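Local coordinates for protein citrate synthase (Pyrobaculum aerophilum, PDB 2IBP) that probably catalyses the condensation of oxaloacetate with acetyl-CoA and water to give citrate and CoA, the entry step of the tricarboxylic acid cycle, at residues 118-123 against 155-160; 124-129 against 144-149; 231-236 against 381-386; 239-244 against 373-378. All coordinates share one frame; numbering follows the deposited sequence.

Contact 1: residues 118-123 against 155-160; sequences AAEGAY and VAKMPT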
loop_
_atom_site.group_PDB
_atom_site.type_symbol
_atom_site.label_atom_id
_atom_site.label_comp_id
_atom_site.label_asym_id
_atom_site.label_seq_id
_atom_site.Cartn_x
_atom_site.Cartn_y
_atom_site.Cartn_z
ATOM N N ALA A 118 0.405 -6.158 -9.832
ATOM C CA ALA A 118 0.150 -4.898 -10.537
ATOM C C ALA A 118 0.089 -5.155 -12.047
ATOM O O ALA A 118 -0.785 -4.638 -12.750
ATOM C CB ALA A 118 1.251 -3.875 -10.241
ATOM N N ALA A 119 1.038 -5.933 -12.556
ATOM C CA ALA A 119 1.093 -6.243 -13.982
ATOM C C ALA A 119 -0.155 -6.955 -14.457
ATOM O O ALA A 119 -0.689 -6.618 -15.509
ATOM C CB ALA A 119 2.313 -7.078 -14.319
ATOM N N GLU A 120 -0.618 -7.936 -13.692
ATOM C CA GLU A 120 -1.822 -8.674 -14.074
ATOM C C GLU A 120 -3.038 -7.752 -14.087
ATOM O O GLU A 120 -3.881 -7.820 -14.989
ATOM C CB GLU A 120 -2.040 -9.867 -13.151
ATOM C CG GLU A 120 -3.197 -10.779 -13.531
ATOM C CD GLU A 120 -2.951 -11.674 -14.747
ATOM O OE1 GLU A 120 -1.798 -11.807 -15.229
ATOM O OE2 GLU A 120 -3.946 -12.302 -15.194
ATOM N N GLY A 121 -3.105 -6.826 -13.142
ATOM C CA GLY A 121 -4.234 -5.905 -13.102
ATOM C C GLY A 121 -4.228 -4.935 -14.272
ATOM O O GLY A 121 -5.289 -4.444 -14.719
ATOM N N ALA A 122 -3.030 -4.715 -14.819
ATOM C CA ALA A 122 -2.809 -3.726 -15.880
ATOM C C ALA A 122 -3.516 -4.075 -17.168
ATOM O O ALA A 122 -3.959 -3.189 -17.904
ATOM C CB ALA A 122 -1.332 -3.573 -16.141
ATOM N N TYR A 123 -3.616 -5.371 -17.450
ATOM C CA TYR A 123 -4.225 -5.817 -18.692
ATOM C C TYR A 123 -5.529 -6.597 -18.507
ATOM O O TYR A 123 -6.097 -7.091 -19.485
ATOM C CB TYR A 123 -3.228 -6.630 -19.513
ATOM C CG TYR A 123 -2.069 -5.810 -20.025
ATOM C CD1 TYR A 123 -2.287 -4.712 -20.844
ATOM C CD2 TYR A 123 -0.768 -6.153 -19.730
ATOM C CE1 TYR A 123 -1.236 -3.953 -21.315
ATOM C CE2 TYR A 123 0.292 -5.401 -20.189
ATOM C CZ TYR A 123 0.053 -4.303 -20.993
ATOM O OH TYR A 123 1.107 -3.583 -21.483
ATOM N N VAL A 155 -7.573 -14.365 -6.150
ATOM C CA VAL A 155 -7.445 -15.558 -5.323
ATOM C C VAL A 155 -6.900 -16.713 -6.192
ATOM O O VAL A 155 -6.023 -17.471 -5.779
ATOM C CB VAL A 155 -8.803 -15.916 -4.719
ATOM C CG1 VAL A 155 -8.736 -17.271 -3.988
ATOM C CG2 VAL A 155 -9.263 -14.802 -3.789
ATOM N N ALA A 156 -7.407 -16.823 -7.413
ATOM C CA ALA A 156 -6.986 -17.903 -8.305
ATOM C C ALA A 156 -5.562 -17.810 -8.806
ATOM O O ALA A 156 -4.907 -18.828 -9.019
ATOM C CB ALA A 156 -7.946 -17.989 -9.501
ATOM N N LYS A 157 -5.092 -16.582 -9.018
ATOM C CA LYS A 157 -3.812 -16.351 -9.646
ATOM C C LYS A 157 -2.634 -16.350 -8.694
ATOM O O LYS A 157 -1.505 -16.591 -9.128
ATOM C CB LYS A 157 -3.847 -15.034 -10.416
ATOM C CG LYS A 157 -4.816 -15.069 -11.579
ATOM C CD LYS A 157 -5.034 -13.714 -12.188
ATOM C CE LYS A 157 -6.112 -13.804 -13.258
ATOM N NZ LYS A 157 -5.657 -14.527 -14.460
ATOM N N MET A 158 -2.870 -16.045 -7.423
ATOM C CA MET A 158 -1.739 -15.899 -6.506
ATOM C C MET A 158 -0.792 -17.109 -6.522
ATOM O O MET A 158 0.420 -16.940 -6.634
ATOM C CB MET A 158 -2.196 -15.558 -5.104
ATOM C CG MET A 158 -1.132 -14.906 -4.271
ATOM S SD MET A 158 -0.720 -13.247 -4.871
ATOM C CE MET A 158 -2.238 -12.383 -4.620
ATOM N N PRO A 159 -1.326 -18.343 -6.466
ATOM C CA PRO A 159 -0.390 -19.475 -6.475
ATOM C C PRO A 159 0.413 -19.589 -7.756
ATOM O O PRO A 159 1.538 -20.083 -7.745
ATOM C CB PRO A 159 -1.311 -20.691 -6.310
ATOM C CG PRO A 159 -2.550 -20.131 -5.670
ATOM C CD PRO A 159 -2.717 -18.798 -6.306
ATOM N N THR A 160 -0.167 -19.167 -8.867
ATOM C CA THR A 160 0.537 -19.233 -10.141
ATOM C C THR A 160 1.735 -18.286 -10.119
ATOM O O THR A 160 2.825 -18.615 -10.586
ATOM C CB THR A 160 -0.413 -18.909 -11.302
ATOM O OG1 THR A 160 -1.639 -19.625 -11.114
ATOM C CG2 THR A 160 0.212 -19.297 -12.635
#
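Lys157 NZ donates to Glu120 OE2 at 2.9 Å, a salt bridge between two buried side chains and the whole of the polar contact between 118-123 and 155-160. The ammonium meets the oxygen from above the carboxylate plane, about 39° out of it. Both ends have further partners: NZ also donates to the carbonyl oxygen of Tyr90, and Glu120 OE1 is bonded to Thr97 OG1 and His94 N, so the carboxylate is held at both oxygens. The lysine chain runs extended as far as CE and turns only at its last torsion (chi4 -71°), which swings NZ onto the acid. Behind the charges the aliphatic parts cross at about a right angle, with Glu120 CG 3.7 Å from Lys157 CD. Tyr234, from helix 233-244, packs against both side chains. A methionine in place of Lys157 would probably leave the buried Glu120 carboxylate without its counter-charge and the Tyr90 carbonyl without this donor. The backbones stay well apart, the nearest CA atoms, of Glu120 and Lys157, being 9.1 Å from each other. The arrangement is thus a buried interhelical salt bridge, joining helix 109-123, which also packs on the second subunit, to helix 141-169 in the mainly helical citrate synthase fold.

Contact 2: residues 124-129 against 144-149; sequences DEDNQK and KELAYR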
loop_
_atom_site.group_PDB
_atom_site.type_symbol
_atom_site.label_atom_id
_atom_site.label_comp_id
_atom_site.label_asym_id
_atom_site.label_seq_id
_atom_site.Cartn_x
_atom_site.Cartn_y
_atom_site.Cartn_z
ATOM N N ASP A 124 -6.008 -6.686 -17.268
ATOM C CA ASP A 124 -7.264 -7.366 -16.950
ATOM C C ASP A 124 -8.416 -6.497 -17.448
ATOM O O ASP A 124 -8.623 -5.388 -16.970
ATOM C CB ASP A 124 -7.376 -7.593 -15.443
ATOM C CG ASP A 124 -8.638 -8.347 -15.045
ATOM O OD1 ASP A 124 -9.730 -7.979 -15.505
ATOM O OD2 ASP A 124 -8.511 -9.317 -14.283
ATOM N N GLU A 125 -9.160 -6.998 -18.431
ATOM C CA GLU A 125 -10.247 -6.206 -19.035
ATOM C C GLU A 125 -11.355 -5.818 -18.059
ATOM O O GLU A 125 -11.899 -4.713 -18.127
ATOM C CB GLU A 125 -10.830 -6.953 -20.238
ATOM C CG GLU A 125 -9.828 -7.162 -21.366
ATOM C CD GLU A 125 -10.385 -7.984 -22.523
ATOM O OE1 GLU A 125 -11.609 -8.248 -22.546
ATOM O OE2 GLU A 125 -9.590 -8.368 -23.410
ATOM N N ASP A 126 -11.699 -6.731 -17.168
ATOM C CA ASP A 126 -12.688 -6.461 -16.137
ATOM C C ASP A 126 -12.204 -5.330 -15.253
ATOM O O ASP A 126 -12.956 -4.464 -14.858
ATOM C CB ASP A 126 -12.921 -7.698 -15.275
ATOM C CG ASP A 126 -13.651 -8.801 -16.016
ATOM O OD1 ASP A 126 -14.456 -8.489 -16.923
ATOM O OD2 ASP A 126 -13.452 -9.980 -15.654
ATOM N N ASN A 127 -10.947 -5.416 -14.850
ATOM C CA ASN A 127 -10.378 -4.402 -14.007
ATOM C C ASN A 127 -10.477 -3.048 -14.711
ATOM O O ASN A 127 -10.839 -2.058 -14.090
ATOM C CB ASN A 127 -8.916 -4.731 -13.694
ATOM C CG ASN A 127 -8.400 -4.013 -12.455
ATOM O OD1 ASN A 127 -9.097 -3.929 -11.445
ATOM N ND2 ASN A 127 -7.110 -3.651 -12.476
ATOM N N GLN A 128 -10.078 -2.996 -15.982
ATOM C CA GLN A 128 -10.158 -1.738 -16.751
ATOM C C GLN A 128 -11.578 -1.164 -16.740
ATOM O O GLN A 128 -11.789 0.028 -16.535
ATOM C CB GLN A 128 -9.688 -1.928 -18.190
ATOM C CG GLN A 128 -8.310 -2.583 -18.337
ATOM C CD GLN A 128 -7.269 -2.079 -17.347
ATOM O OE1 GLN A 128 -6.918 -0.897 -17.327
ATOM N NE2 GLN A 128 -6.718 -3.001 -16.564
ATOM N N LYS A 129 -12.549 -2.041 -16.931
ATOM C CA LYS A 129 -13.945 -1.642 -16.958
ATOM C C LYS A 129 -14.378 -1.107 -15.598
ATOM O O LYS A 129 -15.087 -0.113 -15.511
ATOM C CB LYS A 129 -14.821 -2.821 -17.388
ATOM C CG LYS A 129 -16.261 -2.464 -17.656
ATOM C CD LYS A 129 -17.017 -3.654 -18.237
ATOM C CE LYS A 129 -18.443 -3.273 -18.636
ATOM N NZ LYS A 129 -19.268 -2.842 -17.472
ATOM N N LYS A 144 -20.300 -4.194 -9.129
ATOM C CA LYS A 144 -20.082 -5.195 -8.079
ATOM C C LYS A 144 -19.812 -6.558 -8.700
ATOM O O LYS A 144 -18.967 -7.306 -8.209
ATOM C CB LYS A 144 -21.252 -5.261 -7.098
ATOM C CG LYS A 144 -21.424 -4.009 -6.264
ATOM C CD LYS A 144 -22.574 -4.155 -5.272
ATOM C CE LYS A 144 -22.739 -2.906 -4.409
ATOM N NZ LYS A 144 -23.120 -1.702 -5.203
ATOM N N GLU A 145 -20.496 -6.878 -9.801
ATOM C CA GLU A 145 -20.238 -8.137 -10.495
ATOM C C GLU A 145 -18.794 -8.174 -10.997
ATOM O O GLU A 145 -18.119 -9.182 -10.838
ATOM C CB GLU A 145 -21.221 -8.366 -11.647
ATOM C CG GLU A 145 -22.647 -8.698 -11.217
ATOM C CD GLU A 145 -22.793 -10.065 -10.537
ATOM O OE1 GLU A 145 -21.782 -10.773 -10.333
ATOM O OE2 GLU A 145 -23.943 -10.438 -10.213
ATOM N N LEU A 146 -18.313 -7.061 -11.559
ATOM C CA LEU A 146 -16.923 -6.971 -12.018
ATOM C C LEU A 146 -15.979 -7.166 -10.835
ATOM O O LEU A 146 -14.993 -7.907 -10.930
ATOM C CB LEU A 146 -16.621 -5.605 -12.657
ATOM C CG LEU A 146 -17.329 -5.313 -13.982
ATOM C CD1 LEU A 146 -17.128 -3.871 -14.450
ATOM C CD2 LEU A 146 -16.841 -6.295 -15.021
ATOM N N ALA A 147 -16.275 -6.469 -9.741
ATOM C CA ALA A 147 -15.427 -6.502 -8.543
ATOM C C ALA A 147 -15.281 -7.940 -8.019
ATOM O O ALA A 147 -14.196 -8.371 -7.646
ATOM C CB ALA A 147 -15.978 -5.579 -7.456
ATOM N N TYR A 148 -16.373 -8.692 -7.993
ATOM C CA TYR A 148 -16.302 -10.072 -7.496
ATOM C C TYR A 148 -15.538 -10.964 -8.464
ATOM O O TYR A 148 -14.780 -11.859 -8.047
ATOM C CB TYR A 148 -17.694 -10.606 -7.173
ATOM C CG TYR A 148 -18.173 -10.115 -5.825
ATOM C CD1 TYR A 148 -18.673 -8.828 -5.661
ATOM C CD2 TYR A 148 -17.992 -10.889 -4.689
ATOM C CE1 TYR A 148 -19.050 -8.358 -4.409
ATOM C CE2 TYR A 148 -18.375 -10.443 -3.435
ATOM C CZ TYR A 148 -18.894 -9.174 -3.294
ATOM O OH TYR A 148 -19.270 -8.731 -2.040
ATOM N N ARG A 149 -15.707 -10.729 -9.758
ATOM C CA ARG A 149 -14.955 -11.465 -10.771
ATOM C C ARG A 149 -13.451 -11.226 -10.537
ATOM O O ARG A 149 -12.644 -12.151 -10.565
ATOM C CB ARG A 149 -15.358 -10.993 -12.173
ATOM C CG ARG A 149 -15.081 -11.958 -13.321
ATOM C CD ARG A 149 -15.647 -11.406 -14.652
ATOM N NE ARG A 149 -17.037 -10.966 -14.513
ATOM C CZ ARG A 149 -17.677 -10.170 -15.369
ATOM N NH1 ARG A 149 -17.060 -9.689 -16.444
ATOM N NH2 ARG A 149 -18.934 -9.819 -15.127
#
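Leu146 sets CD1 against Lys129 and CD2 near Asp126, two residues three apart on one helix. CD1 lies against the aliphatic part of Lys129, 3.6 Å from CG, and the two side chains cross at about a right angle; CD2 is 3.8 Å from Asp126 OD1. The lysine chain passes across the leucine methyl, its CG anti to the backbone N (chi1 -171°) and the chain extended until its last torsion.

Beside this apolar patch, Arg149 NH1 reaches Asp126 OD1 at 2.9 Å in a salt bridge whose hydrogen bond is weak, with an N-H...O angle of only 126°. Carboxylate and guanidinium planes stand 81° apart, so the two groups do not form a coplanar, two-pronged pair. The other oxygen, OD2, forms a salt bridge with Lys153, one turn further along the arginine's helix, and this second charge probably helps to fix the carboxylate.

Further out, Asp124 holds the start of the helix that carries Asp126: its OD1 accepts from Asn127 N at 2.9 Å, while its carbonyl O receives both Gln128 N and Gln128 NE2. Asp124 OD2 is itself tied to Lys153 and Tyr234. The result is an N-capped helix, 125-135, packed against helix 141-169 with the 125-129 and 144-149 segments running roughly antiparallel, a helical hairpin at the partly exposed edge of the domain.

Contact 3: residues 231-236 against 381-386; sequences SDLYSS and EYWENN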
loop_
_atom_site.group_PDB
_atom_site.type_symbol
_atom_site.label_atom_id
_atom_site.label_comp_id
_atom_site.label_asym_id
_atom_site.label_seq_id
_atom_site.Cartn_x
_atom_site.Cartn_y
_atom_site.Cartn_z
ATOM N N SER A 231 -9.044 3.013 -5.789
ATOM C CA SER A 231 -8.025 2.381 -6.594
ATOM C C SER A 231 -8.461 0.931 -6.816
ATOM O O SER A 231 -9.305 0.411 -6.101
ATOM C CB SER A 231 -6.661 2.440 -5.903
ATOM O OG SER A 231 -5.655 1.892 -6.731
ATOM N N ASP A 232 -7.865 0.289 -7.803
ATOM C CA ASP A 232 -8.323 -1.025 -8.187
ATOM C C ASP A 232 -7.930 -2.137 -7.243
ATOM O O ASP A 232 -6.978 -2.019 -6.473
ATOM C CB ASP A 232 -7.856 -1.340 -9.592
ATOM C CG ASP A 232 -6.368 -1.521 -9.667
ATOM O OD1 ASP A 232 -5.623 -0.502 -9.657
ATOM O OD2 ASP A 232 -5.953 -2.687 -9.754
ATOM N N LEU A 233 -8.646 -3.256 -7.351
ATOM C CA LEU A 233 -8.409 -4.408 -6.491
ATOM C C LEU A 233 -7.023 -4.990 -6.597
ATOM O O LEU A 233 -6.455 -5.442 -5.590
ATOM C CB LEU A 233 -9.458 -5.483 -6.752
ATOM C CG LEU A 233 -10.818 -5.174 -6.144
ATOM C CD1 LEU A 233 -11.950 -5.921 -6.873
ATOM C CD2 LEU A 233 -10.807 -5.479 -4.662
ATOM N N TYR A 234 -6.470 -5.030 -7.806
ATOM C CA TYR A 234 -5.125 -5.543 -7.962
ATOM C C TYR A 234 -4.150 -4.636 -7.213
ATOM O O TYR A 234 -3.270 -5.111 -6.508
ATOM C CB TYR A 234 -4.749 -5.635 -9.425
ATOM C CG TYR A 234 -5.379 -6.785 -10.186
ATOM C CD1 TYR A 234 -4.666 -7.954 -10.402
ATOM C CD2 TYR A 234 -6.623 -6.660 -10.776
ATOM C CE1 TYR A 234 -5.177 -8.988 -11.156
ATOM C CE2 TYR A 234 -7.169 -7.716 -11.513
ATOM C CZ TYR A 234 -6.430 -8.866 -11.709
ATOM O OH TYR A 234 -6.920 -9.927 -12.464
ATOM N N SER A 235 -4.272 -3.334 -7.404
ATOM C CA SER A 235 -3.381 -2.397 -6.720
ATOM C C SER A 235 -3.514 -2.496 -5.198
ATOM O O SER A 235 -2.524 -2.432 -4.459
ATOM C CB SER A 235 -3.653 -0.975 -7.206
ATOM O OG SER A 235 -3.277 -0.900 -8.570
ATOM N N SER A 236 -4.739 -2.704 -4.720
ATOM C CA SER A 236 -4.966 -2.861 -3.284
ATOM C C SER A 236 -4.247 -4.118 -2.753
ATOM O O SER A 236 -3.627 -4.105 -1.683
ATOM C CB SER A 236 -6.452 -2.916 -2.997
ATOM O OG SER A 236 -7.070 -1.683 -3.369
ATOM N N GLU A 381 -16.074 -5.354 1.164
ATOM C CA GLU A 381 -16.889 -4.963 2.293
ATOM C C GLU A 381 -16.798 -3.458 2.544
ATOM O O GLU A 381 -17.806 -2.787 2.719
ATOM C CB GLU A 381 -16.477 -5.731 3.541
ATOM C CG GLU A 381 -17.313 -5.415 4.748
ATOM C CD GLU A 381 -16.948 -6.276 5.920
ATOM O OE1 GLU A 381 -15.808 -6.134 6.415
ATOM O OE2 GLU A 381 -17.810 -7.080 6.352
ATOM N N TYR A 382 -15.582 -2.920 2.519
ATOM C CA TYR A 382 -15.387 -1.494 2.744
ATOM C C TYR A 382 -16.103 -0.682 1.676
ATOM O O TYR A 382 -16.666 0.373 1.963
ATOM C CB TYR A 382 -13.900 -1.143 2.766
ATOM C CG TYR A 382 -13.648 0.222 3.337
ATOM C CD1 TYR A 382 -13.867 0.457 4.685
ATOM C CD2 TYR A 382 -13.194 1.270 2.542
ATOM C CE1 TYR A 382 -13.669 1.704 5.231
ATOM C CE2 TYR A 382 -12.956 2.529 3.088
ATOM C CZ TYR A 382 -13.225 2.738 4.435
ATOM O OH TYR A 382 -13.044 3.975 5.008
ATOM N N TRP A 383 -16.019 -1.154 0.438
ATOM C CA TRP A 383 -16.666 -0.483 -0.682
ATOM C C TRP A 383 -18.189 -0.427 -0.593
ATOM O O TRP A 383 -18.830 0.261 -1.400
ATOM C CB TRP A 383 -16.250 -1.093 -2.008
ATOM C CG TRP A 383 -14.876 -0.711 -2.463
ATOM C CD1 TRP A 383 -14.078 0.281 -1.955
ATOM C CD2 TRP A 383 -14.251 -1.132 -3.681
ATOM N NE1 TRP A 383 -12.954 0.417 -2.718
ATOM C CE2 TRP A 383 -13.039 -0.415 -3.801
ATOM C CE3 TRP A 383 -14.582 -2.069 -4.666
ATOM C CZ2 TRP A 383 -12.167 -0.599 -4.869
ATOM C CZ3 TRP A 383 -13.719 -2.248 -5.729
ATOM C CH2 TRP A 383 -12.518 -1.518 -5.822
ATOM N N GLU A 384 -18.785 -1.188 0.326
ATOM C CA GLU A 384 -20.229 -1.058 0.558
ATOM C C GLU A 384 -20.553 0.279 1.235
ATOM O O GLU A 384 -21.696 0.721 1.238
ATOM C CB GLU A 384 -20.757 -2.214 1.409
ATOM C CG GLU A 384 -20.766 -3.517 0.650
ATOM C CD GLU A 384 -21.729 -3.479 -0.527
ATOM O OE1 GLU A 384 -22.953 -3.364 -0.296
ATOM O OE2 GLU A 384 -21.270 -3.571 -1.686
ATOM N N ASN A 385 -19.553 0.912 1.838
ATOM C CA ASN A 385 -19.733 2.232 2.442
ATOM C C ASN A 385 -18.353 2.861 2.482
ATOM O O ASN A 385 -17.746 2.987 3.539
ATOM C CB ASN A 385 -20.316 2.160 3.848
ATOM C CG ASN A 385 -20.706 3.538 4.375
ATOM O OD1 ASN A 385 -20.803 4.496 3.608
ATOM N ND2 ASN A 385 -20.993 3.623 5.668
ATOM N N ASN A 386 -17.851 3.188 1.304
ATOM C CA ASN A 386 -16.492 3.663 1.199
ATOM C C ASN A 386 -16.320 5.067 1.728
ATOM O O ASN A 386 -17.190 5.923 1.548
ATOM C CB ASN A 386 -16.028 3.666 -0.247
ATOM C CG ASN A 386 -14.548 3.974 -0.369
ATOM O OD1 ASN A 386 -13.715 3.187 0.061
ATOM N ND2 ASN A 386 -14.223 5.145 -0.903
#
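Trp383, in segment 381-386, reaches to the beginning of helix 233-244, and its indole makes the whole contact. From CB, which points toward 231-236, the chain turns at chi1 (-76°), placing CG anti to the carbonyl carbon and carrying the six-membered ring toward Ser231 and Leu233. On the pyrrole side NE1 donates to the carbonyl oxygen of Ala227, a bond that helps to fix the rotation of the ring. Next along the same edge, CZ2 meets Ser231 O at 3.3 Å; the oxygen sits at the ring edge, close to the indole plane, where the C-H groups are probably slightly positive. CH2, at the far end, lies 3.8 Å from the same oxygen and 4.0 Å from Leu233 CG. CZ3, beside it, is 4.1 Å from that leucine carbon, which comes in obliquely.

The target of the ring is a helix start with a classical N-cap: Asp232 OD2 accepts from Ser235 N at 3.0 Å, met from well above the carboxylate plane. Leu233 is the first residue of this helix, so the tryptophan packs at the capped end. Asp232 is gripped further by Asn127 at OD2 and by Lys245 of the second subunit at OD1, which brings the dimer interface up to the cap. Around the indole, Tyr139 makes an edge-to-face contact, and Leu130 and Leu134 of helix 125-135 pack on it, together with Leu230.

Contact 4: residues 239-244 against 373-378; sequences AAIAAL and VGWVAH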
loop_
_atom_site.group_PDB
_atom_site.type_symbol
_atom_site.label_atom_id
_atom_site.label_comp_id
_atom_site.label_asym_id
_atom_site.label_seq_id
_atom_site.Cartn_x
_atom_site.Cartn_y
_atom_site.Cartn_z
ATOM N N ALA A 239 -0.497 -3.562 -2.630
ATOM C CA ALA A 239 -0.174 -2.811 -1.416
ATOM C C ALA A 239 -0.200 -3.704 -0.175
ATOM O O ALA A 239 0.648 -3.588 0.680
ATOM C CB ALA A 239 -1.122 -1.618 -1.233
ATOM N N ALA A 240 -1.195 -4.584 -0.076
ATOM C CA ALA A 240 -1.264 -5.537 1.032
ATOM C C ALA A 240 0.009 -6.392 1.085
ATOM O O ALA A 240 0.589 -6.602 2.152
ATOM C CB ALA A 240 -2.476 -6.424 0.871
ATOM N N ILE A 241 0.449 -6.855 -0.084
ATOM C CA ILE A 241 1.691 -7.638 -0.218
ATOM C C ILE A 241 2.895 -6.823 0.224
ATOM O O ILE A 241 3.780 -7.330 0.899
ATOM C CB ILE A 241 1.841 -8.147 -1.651
ATOM C CG1 ILE A 241 0.734 -9.165 -1.944
ATOM C CG2 ILE A 241 3.225 -8.760 -1.894
ATOM C CD1 ILE A 241 0.594 -9.523 -3.422
ATOM N N ALA A 242 2.930 -5.562 -0.188
ATOM C CA ALA A 242 4.015 -4.660 0.220
ATOM C C ALA A 242 4.105 -4.615 1.739
ATOM O O ALA A 242 5.187 -4.671 2.326
ATOM C CB ALA A 242 3.763 -3.275 -0.347
ATOM N N ALA A 243 2.968 -4.530 2.403
ATOM C CA ALA A 243 2.981 -4.478 3.862
ATOM C C ALA A 243 3.378 -5.829 4.440
ATOM O O ALA A 243 4.137 -5.914 5.410
ATOM C CB ALA A 243 1.602 -4.058 4.395
ATOM N N LEU A 244 2.816 -6.886 3.866
ATOM C CA LEU A 244 3.053 -8.240 4.349
ATOM C C LEU A 244 4.539 -8.605 4.350
ATOM O O LEU A 244 4.993 -9.406 5.154
ATOM C CB LEU A 244 2.280 -9.220 3.474
ATOM C CG LEU A 244 2.471 -10.681 3.835
ATOM C CD1 LEU A 244 1.991 -10.910 5.238
ATOM C CD2 LEU A 244 1.703 -11.560 2.866
ATOM N N VAL A 373 -7.754 -13.934 -0.195
ATOM C CA VAL A 373 -9.209 -13.925 -0.168
ATOM C C VAL A 373 -9.747 -12.991 0.918
ATOM O O VAL A 373 -10.723 -12.289 0.704
ATOM C CB VAL A 373 -9.844 -15.324 -0.084
ATOM C CG1 VAL A 373 -9.573 -16.009 1.250
ATOM C CG2 VAL A 373 -11.356 -15.205 -0.345
ATOM N N GLY A 374 -9.103 -12.975 2.080
ATOM C CA GLY A 374 -9.488 -12.055 3.134
ATOM C C GLY A 374 -9.302 -10.619 2.661
ATOM O O GLY A 374 -10.173 -9.782 2.838
ATOM N N TRP A 375 -8.174 -10.334 2.020
ATOM C CA TRP A 375 -7.912 -8.983 1.561
ATOM C C TRP A 375 -9.001 -8.499 0.626
ATOM O O TRP A 375 -9.554 -7.417 0.839
ATOM C CB TRP A 375 -6.567 -8.874 0.857
ATOM C CG TRP A 375 -5.386 -9.095 1.726
ATOM C CD1 TRP A 375 -5.258 -8.774 3.024
ATOM C CD2 TRP A 375 -4.085 -9.517 1.284
ATOM N NE1 TRP A 375 -3.983 -9.064 3.462
ATOM C CE2 TRP A 375 -3.249 -9.527 2.407
ATOM C CE3 TRP A 375 -3.565 -9.930 0.054
ATOM C CZ2 TRP A 375 -1.922 -9.930 2.343
ATOM C CZ3 TRP A 375 -2.245 -10.359 -0.002
ATOM C CH2 TRP A 375 -1.447 -10.360 1.138
ATOM N N VAL A 376 -9.294 -9.281 -0.409
ATOM C CA VAL A 376 -10.310 -8.861 -1.388
ATOM C C VAL A 376 -11.708 -8.772 -0.745
ATOM O O VAL A 376 -12.463 -7.822 -1.012
ATOM C CB VAL A 376 -10.277 -9.662 -2.698
ATOM C CG1 VAL A 376 -8.919 -9.501 -3.364
ATOM C CG2 VAL A 376 -10.592 -11.148 -2.448
ATOM N N ALA A 377 -12.039 -9.708 0.139
ATOM C CA ALA A 377 -13.336 -9.663 0.833
ATOM C C ALA A 377 -13.436 -8.381 1.651
ATOM O O ALA A 377 -14.486 -7.739 1.724
ATOM C CB ALA A 377 -13.516 -10.878 1.745
ATOM N N HIS A 378 -12.339 -8.031 2.324
ATOM C CA HIS A 378 -12.322 -6.831 3.158
ATOM C C HIS A 378 -12.490 -5.571 2.328
ATOM O O HIS A 378 -13.232 -4.691 2.711
ATOM C CB HIS A 378 -11.055 -6.748 3.989
ATOM C CG HIS A 378 -11.139 -7.476 5.289
ATOM N ND1 HIS A 378 -11.700 -6.918 6.420
ATOM C CD2 HIS A 378 -10.681 -8.695 5.662
ATOM C CE1 HIS A 378 -11.616 -7.775 7.419
ATOM N NE2 HIS A 378 -11.018 -8.868 6.982
#
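Ala240 sets its methyl over one face of the Trp375 indole: CB stands 3.5 Å from the centroid of the six-membered ring and 14° off the ring normal, a CH-pi contact. The two neighbouring side chains meet the ring differently. Leu244, one turn on, brings CD2 to the edge, near the ring plane and 3.8 Å from CH2; its CG lies anti to the backbone N (chi1 178°), which carries the branch along to the far rim of the indole. Ile241 approaches obliquely, with CG1 3.8 Å from CZ3, and like Leu244 it crosses the tryptophan at about a right angle. NE1 is hydrogen-bonded to Ser219 OG. This is interhelical packing in the core of the mainly helical citrate synthase fold: the short axes of 239-244 and 373-378 are 11.5 Å apart at an angle of 131°, a wide spacing that the indole spans, while small Ala240 lets it come close to the backbone. A leucine in place of Trp375 would probably strip Ala240 of the ring face it rests on, open a gap beside Ile241 and Leu244, and leave Ser219 OG without its NE1 partner. Adjacent in the chain, Ala239 packs against Ala239 of the second subunit.

Overall arrangement
From the N terminus, helix 109-123 opens contact 1, which closes at 155-160; within that loop contact 2 joins the very next helix, 125-135, to an earlier part of the same helix 141-169. Contact 3 then opens at 231-236, after contacts 1 and 2 have closed, and spans 144 residues to 381-386; contact 4, on the same pair of helices, 233-244 and 363-382, lies within its span. The two nested pairs follow in series and none cross. Tyr234 links them, packing on Gly121 of contact 1 and making a polar tie between contacts 2 and 3, while Val155 meets Val373. Together they bind five helices and the loop after 363-382, with all four contacts reaching the second subunit.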